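Local coordinates for protein alpha-fucosidase GH29 (Fusarium graminearum, PDB 4PSR) that hydrolyses alpha-L-fucosidic linkages as a glycoside hydrolase of family GH29, probably releasing alpha-1,6-linked fucose from the reducing-end N-acetylglucosamine of glycoprotein glycans, at residues Thr281-Ser293 with Tyr299-Trp311. Numbering follows the deposited sequence.
Sequences TSAVDDWERGGPS and YWQTDDAISASSW. With NA (sodium ion), chain J; FUL (beta-L-fucopyranose), chain M.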
loop_
_atom_site.group_PDB
_atom_site.type_symbol
_atom_site.label_atom_id
_atom_site.label_comp_id
_atom_site.label_asym_id
_atom_site.label_seq_id
_atom_site.Cartn_x
_atom_site.Cartn_y
_atom_site.Cartn_z
ATOM N N THR A 281 12.079 0.915 -11.065
ATOM C CA THR A 281 11.819 0.592 -12.460
ATOM C C THR A 281 10.942 -0.650 -12.640
ATOM O O THR A 281 10.150 -0.714 -13.587
ATOM C CB THR A 281 13.141 0.299 -13.152
ATOM O OG1 THR A 281 13.832 -0.631 -12.333
ATOM C CG2 THR A 281 13.959 1.560 -13.279
ATOM N N SER A 282 11.059 -1.616 -11.715
ATOM C CA SER A 282 10.417 -2.906 -11.924
ATOM C C SER A 282 9.621 -3.404 -10.723
ATOM O O SER A 282 8.841 -4.353 -10.861
ATOM C CB SER A 282 11.460 -3.953 -12.358
ATOM O OG SER A 282 12.413 -4.126 -11.378
ATOM N N ALA A 283 9.825 -2.791 -9.567
ATOM C CA ALA A 283 9.122 -3.140 -8.326
ATOM C C ALA A 283 8.390 -1.911 -7.824
ATOM O O ALA A 283 8.791 -0.778 -8.114
ATOM C CB ALA A 283 10.104 -3.645 -7.277
ATOM N N VAL A 284 7.302 -2.118 -7.093
ATOM C CA VAL A 284 6.465 -1.045 -6.583
ATOM C C VAL A 284 6.887 -0.662 -5.176
ATOM O O VAL A 284 6.999 -1.523 -4.298
ATOM C CB VAL A 284 4.968 -1.471 -6.617
ATOM C CG1 VAL A 284 4.086 -0.382 -6.024
ATOM C CG2 VAL A 284 4.563 -1.771 -8.040
ATOM N N ASP A 285 7.128 0.626 -4.949
ATOM C CA ASP A 285 7.489 1.133 -3.622
ATOM C C ASP A 285 6.310 1.036 -2.672
ATOM O O ASP A 285 5.187 1.464 -3.010
ATOM C CB ASP A 285 7.889 2.630 -3.677
ATOM C CG ASP A 285 9.222 2.900 -4.343
ATOM O OD1 ASP A 285 9.756 2.044 -5.064
ATOM O OD2 ASP A 285 9.673 4.058 -4.171
ATOM N N ASP A 286 6.552 0.504 -1.474
ATOM C CA ASP A 286 5.528 0.344 -0.440
ATOM C C ASP A 286 5.870 1.287 0.704
ATOM O O ASP A 286 6.845 1.097 1.448
ATOM C CB ASP A 286 5.507 -1.117 0.012
ATOM C CG ASP A 286 4.453 -1.402 1.018
ATOM O OD1 ASP A 286 4.727 -2.230 1.938
ATOM O OD2 ASP A 286 3.342 -0.853 0.905
ATOM N N TRP A 287 5.120 2.367 0.804
ATOM C CA TRP A 287 5.384 3.397 1.792
ATOM C C TRP A 287 4.979 3.001 3.176
ATOM O O TRP A 287 4.043 2.209 3.364
ATOM C CB TRP A 287 4.616 4.659 1.413
ATOM C CG TRP A 287 5.294 5.445 0.344
ATOM C CD1 TRP A 287 5.470 5.079 -0.947
ATOM C CD2 TRP A 287 5.909 6.726 0.483
ATOM N NE1 TRP A 287 6.151 6.052 -1.634
ATOM C CE2 TRP A 287 6.438 7.073 -0.770
ATOM C CE3 TRP A 287 6.063 7.618 1.551
ATOM C CZ2 TRP A 287 7.109 8.282 -0.995
ATOM C CZ3 TRP A 287 6.750 8.805 1.328
ATOM C CH2 TRP A 287 7.246 9.131 0.070
ATOM N N GLU A 288 5.651 3.616 4.153
ATOM C CA GLU A 288 5.330 3.438 5.564
ATOM C C GLU A 288 3.880 3.806 5.841
ATOM O O GLU A 288 3.289 4.603 5.137
ATOM C CB GLU A 288 6.257 4.318 6.417
ATOM C CG GLU A 288 6.086 5.808 6.198
ATOM C CD GLU A 288 7.315 6.605 6.614
ATOM O OE1 GLU A 288 7.964 6.228 7.616
ATOM O OE2 GLU A 288 7.638 7.599 5.927
ATOM N N ARG A 289 3.330 3.260 6.921
ATOM C CA ARG A 289 1.926 3.484 7.264
ATOM C C ARG A 289 1.538 4.970 7.279
ATOM O O ARG A 289 2.250 5.820 7.815
ATOM C CB ARG A 289 1.634 2.823 8.604
ATOM C CG ARG A 289 0.170 2.648 8.902
ATOM C CD ARG A 289 0.046 1.929 10.203
ATOM N NE ARG A 289 -1.340 1.786 10.595
ATOM C CZ ARG A 289 -1.715 1.127 11.682
ATOM N NH1 ARG A 289 -0.782 0.565 12.444
ATOM N NH2 ARG A 289 -3.002 1.022 11.978
ATOM N N GLY A 290 0.403 5.281 6.664
ATOM C CA GLY A 290 -0.001 6.665 6.469
ATOM C C GLY A 290 0.242 7.109 5.041
ATOM O O GLY A 290 -0.456 7.998 4.544
ATOM N N GLY A 291 1.248 6.514 4.387
ATOM C CA GLY A 291 1.645 6.911 3.044
ATOM C C GLY A 291 2.327 8.271 2.943
ATOM O O GLY A 291 2.594 8.918 3.959
ATOM N N PRO A 292 2.578 8.735 1.726
ATOM C CA PRO A 292 3.215 10.038 1.499
ATOM C C PRO A 292 2.281 11.218 1.807
ATOM O O PRO A 292 1.062 11.100 1.736
ATOM C CB PRO A 292 3.542 10.001 0.002
ATOM C CG PRO A 292 2.426 9.149 -0.569
ATOM C CD PRO A 292 2.222 8.077 0.452
ATOM N N SER A 293 2.846 12.371 2.122
ATOM C CA SER A 293 2.043 13.560 2.358
ATOM C C SER A 293 1.579 14.181 1.048
ATOM O O SER A 293 0.616 14.944 1.016
ATOM C CB SER A 293 2.850 14.592 3.149
ATOM O OG SER A 293 4.009 14.948 2.424
ATOM N N TYR A 299 3.417 5.082 -9.746
ATOM C CA TYR A 299 2.417 4.366 -8.928
ATOM C C TYR A 299 3.071 3.599 -7.783
ATOM O O TYR A 299 4.072 2.902 -7.974
ATOM C CB TYR A 299 1.627 3.392 -9.823
ATOM C CG TYR A 299 0.216 3.183 -9.312
ATOM C CD1 TYR A 299 -0.832 4.000 -9.735
ATOM C CD2 TYR A 299 -0.058 2.212 -8.346
ATOM C CE1 TYR A 299 -2.101 3.851 -9.221
ATOM C CE2 TYR A 299 -1.349 2.054 -7.828
ATOM C CZ TYR A 299 -2.334 2.890 -8.270
ATOM O OH TYR A 299 -3.590 2.793 -7.776
ATOM N N TRP A 300 2.491 3.709 -6.594
ATOM C CA TRP A 300 3.061 3.165 -5.358
ATOM C C TRP A 300 1.945 2.493 -4.537
ATOM O O TRP A 300 0.753 2.498 -4.940
ATOM C CB TRP A 300 3.756 4.300 -4.544
ATOM C CG TRP A 300 2.834 5.446 -4.329
ATOM C CD1 TRP A 300 2.627 6.475 -5.181
ATOM C CD2 TRP A 300 1.900 5.622 -3.250
ATOM N NE1 TRP A 300 1.630 7.299 -4.697
ATOM C CE2 TRP A 300 1.153 6.781 -3.526
ATOM C CE3 TRP A 300 1.623 4.910 -2.087
ATOM C CZ2 TRP A 300 0.155 7.250 -2.671
ATOM C CZ3 TRP A 300 0.616 5.365 -1.238
ATOM C CH2 TRP A 300 -0.104 6.537 -1.544
ATOM N N GLN A 301 2.284 1.903 -3.402
ATOM C CA GLN A 301 1.255 1.440 -2.468
ATOM C C GLN A 301 1.704 1.684 -1.049
ATOM O O GLN A 301 2.854 2.106 -0.826
ATOM C CB GLN A 301 0.849 -0.029 -2.694
ATOM C CG GLN A 301 1.890 -1.075 -2.273
ATOM C CD GLN A 301 1.237 -2.385 -1.894
ATOM O OE1 GLN A 301 0.665 -3.080 -2.756
ATOM N NE2 GLN A 301 1.227 -2.686 -0.598
ATOM N N THR A 302 0.811 1.430 -0.105
ATOM C CA THR A 302 1.118 1.519 1.307
ATOM C C THR A 302 0.282 0.458 2.025
ATOM O O THR A 302 -0.731 -0.027 1.494
ATOM C CB THR A 302 0.908 2.935 1.837
ATOM O OG1 THR A 302 1.341 3.031 3.198
ATOM C CG2 THR A 302 -0.550 3.319 1.781
ATOM N N ASP A 303 0.699 0.108 3.228
ATOM C CA ASP A 303 -0.056 -0.830 4.071
ATOM C C ASP A 303 -0.679 -0.112 5.270
ATOM O O ASP A 303 -0.081 0.815 5.821
ATOM C CB ASP A 303 0.838 -1.955 4.595
ATOM C CG ASP A 303 1.798 -2.436 3.562
ATOM O OD1 ASP A 303 1.345 -2.931 2.513
ATOM O OD2 ASP A 303 3.030 -2.271 3.791
ATOM N N ASP A 304 -1.867 -0.528 5.690
ATOM C CA ASP A 304 -2.493 0.020 6.881
ATOM C C ASP A 304 -3.079 -1.143 7.675
ATOM O O ASP A 304 -2.932 -2.287 7.274
ATOM C CB ASP A 304 -3.572 1.029 6.527
ATOM C CG ASP A 304 -3.597 2.203 7.496
ATOM O OD1 ASP A 304 -3.593 1.974 8.733
ATOM O OD2 ASP A 304 -3.605 3.352 7.017
ATOM N N ALA A 305 -3.743 -0.857 8.795
ATOM C CA ALA A 305 -4.245 -1.923 9.659
ATOM C C ALA A 305 -5.457 -1.441 10.426
ATOM O O ALA A 305 -5.537 -0.259 10.751
ATOM C CB ALA A 305 -3.139 -2.360 10.607
ATOM N N ILE A 306 -6.428 -2.322 10.671
ATOM C CA ILE A 306 -7.563 -1.960 11.501
ATOM C C ILE A 306 -7.055 -1.722 12.948
ATOM O O ILE A 306 -7.652 -0.987 13.658
ATOM C CB ILE A 306 -8.745 -3.013 11.411
ATOM C CG1 ILE A 306 -9.181 -3.205 9.952
ATOM C CG2 ILE A 306 -9.923 -2.576 12.251
ATOM C CD1 ILE A 306 -10.235 -4.294 9.778
ATOM N N SER A 307 -6.188 -2.610 13.356
ATOM C CA SER A 307 -5.701 -2.571 14.699
ATOM C C SER A 307 -5.017 -1.250 14.978
ATOM O O SER A 307 -4.319 -0.705 14.133
ATOM C CB SER A 307 -4.718 -3.696 14.877
ATOM O OG SER A 307 -4.046 -3.507 16.079
ATOM N N ALA A 308 -5.309 -0.728 16.160
ATOM C CA ALA A 308 -4.707 0.477 16.681
ATOM C C ALA A 308 -3.588 0.077 17.625
ATOM O O ALA A 308 -2.968 0.928 18.260
ATOM C CB ALA A 308 -5.738 1.277 17.406
ATOM N N SER A 309 -3.329 -1.228 17.703
ATOM C CA SER A 309 -2.257 -1.740 18.521
ATOM C C SER A 309 -1.121 -2.196 17.526
ATOM O O SER A 309 -0.559 -1.355 16.855
ATOM C CB SER A 309 -2.853 -2.790 19.487
ATOM O OG SER A 309 -3.923 -2.211 20.304
ATOM N N SER A 310 -0.801 -3.490 17.482
ATOM C CA SER A 310 0.018 -4.287 16.535
ATOM C C SER A 310 -0.602 -4.822 15.217
ATOM O O SER A 310 -1.787 -4.618 14.997
ATOM C CB SER A 310 0.576 -5.414 17.412
ATOM O OG SER A 310 0.315 -6.715 16.985
ATOM N N TRP A 311 0.186 -5.453 14.348
ATOM C CA TRP A 311 -0.318 -6.072 13.097
ATOM C C TRP A 311 -0.986 -7.430 13.377
ATOM O O TRP A 311 -1.808 -7.905 12.589
ATOM C CB TRP A 311 0.790 -6.228 12.025
ATOM C CG TRP A 311 1.405 -4.926 11.636
ATOM C CD1 TRP A 311 2.386 -4.269 12.309
ATOM C CD2 TRP A 311 1.085 -4.110 10.493
ATOM N NE1 TRP A 311 2.696 -3.105 11.676
ATOM C CE2 TRP A 311 1.912 -2.978 10.555
ATOM C CE3 TRP A 311 0.188 -4.232 9.421
ATOM C CZ2 TRP A 311 1.868 -1.968 9.599
ATOM C CZ3 TRP A 311 0.153 -3.236 8.461
ATOM C CH2 TRP A 311 0.975 -2.111 8.564
HETATM NA NA NA J . 9.971 -1.169 -15.828
HETATM C C1 FUL M . 7.283 -4.106 9.190
HETATM C C2 FUL M . 7.389 -5.385 9.995
HETATM O O2 FUL M . 8.548 -5.401 10.843
HETATM C C3 FUL M . 6.129 -5.462 10.817
HETATM O O3 FUL M . 6.198 -6.596 11.653
HETATM C C4 FUL M . 4.970 -5.547 9.857
HETATM O O4 FUL M . 5.057 -6.760 9.116
HETATM C C5 FUL M . 4.993 -4.337 8.931
HETATM C C6 FUL M . 3.905 -4.379 7.879
HETATM O O5 FUL M . 6.237 -4.196 8.252
HETATM O O1 FUL M . 8.475 -3.937 8.466
HETATM O O HOH W 1 6.678 2.823 -6.922
HETATM O O HOH W 2 3.751 0.042 5.053
HETATM O O HOH W 3 -4.827 2.628 10.776
HETATM O O HOH W 4 -0.404 3.381 5.213
HETATM O O HOH W 5 7.867 -0.058 -15.092
HETATM O O HOH W 6 9.159 -1.404 -18.061
HETATM O O HOH W 7 11.091 0.925 -16.430
#
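The W300 indole takes P292 over one face, with CD 3.7 Å from the centroid of the six-membered ring, a CH-pi contact; T302 CB lies at its edge. W287 receives P292 CB over one face and Q301 O near its edge, and its five-membered ring meets the W300 six-membered ring obliquely, planes at 63°. On the R289 guanidinium, A305 CB covers one face, while S307 O and a water lie in plane at the edge. W311 offers a face to fucose, its CZ2 3.6 Å from FUL C6.

W287 and W300 belong to strands 284-287 and 300-305, neighbours in the eight-stranded parallel barrel of the (beta/alpha)8 TIM fold; R289, P292 and W311 follow in the loops. Parallel pairing follows from Q301, whose N donates to D285 O and whose O accepts from W287 N at 2.8 Å.

On the D286-Q301 face, D286 extends with CG anti to its backbone N (chi1 -177°), bringing OD2 to Q301 NE2, which donates from above the carboxylate plane. D286 OD1 lies just 2.5 Å from D303 OD2, so close that one of the acids probably carries a proton; D303 OD1 is hydrogen-bonded to W224 NE1. T302, on the other face of the sheet with W287, donates from OG1 to W287 O.

Within the type II turn E288-G291, R289 holds an extended side chain that reaches strand 300-305. Its NE forms a salt bridge with D304 OD1 at 2.9 Å, reaching it from above a carboxylate turned 86° from the guanidinium. The same OD1 accepts from A305 N through its anti lone pair, and R289 NH2 donates to S307 O at 3.1 Å, nearly along the C=O axis.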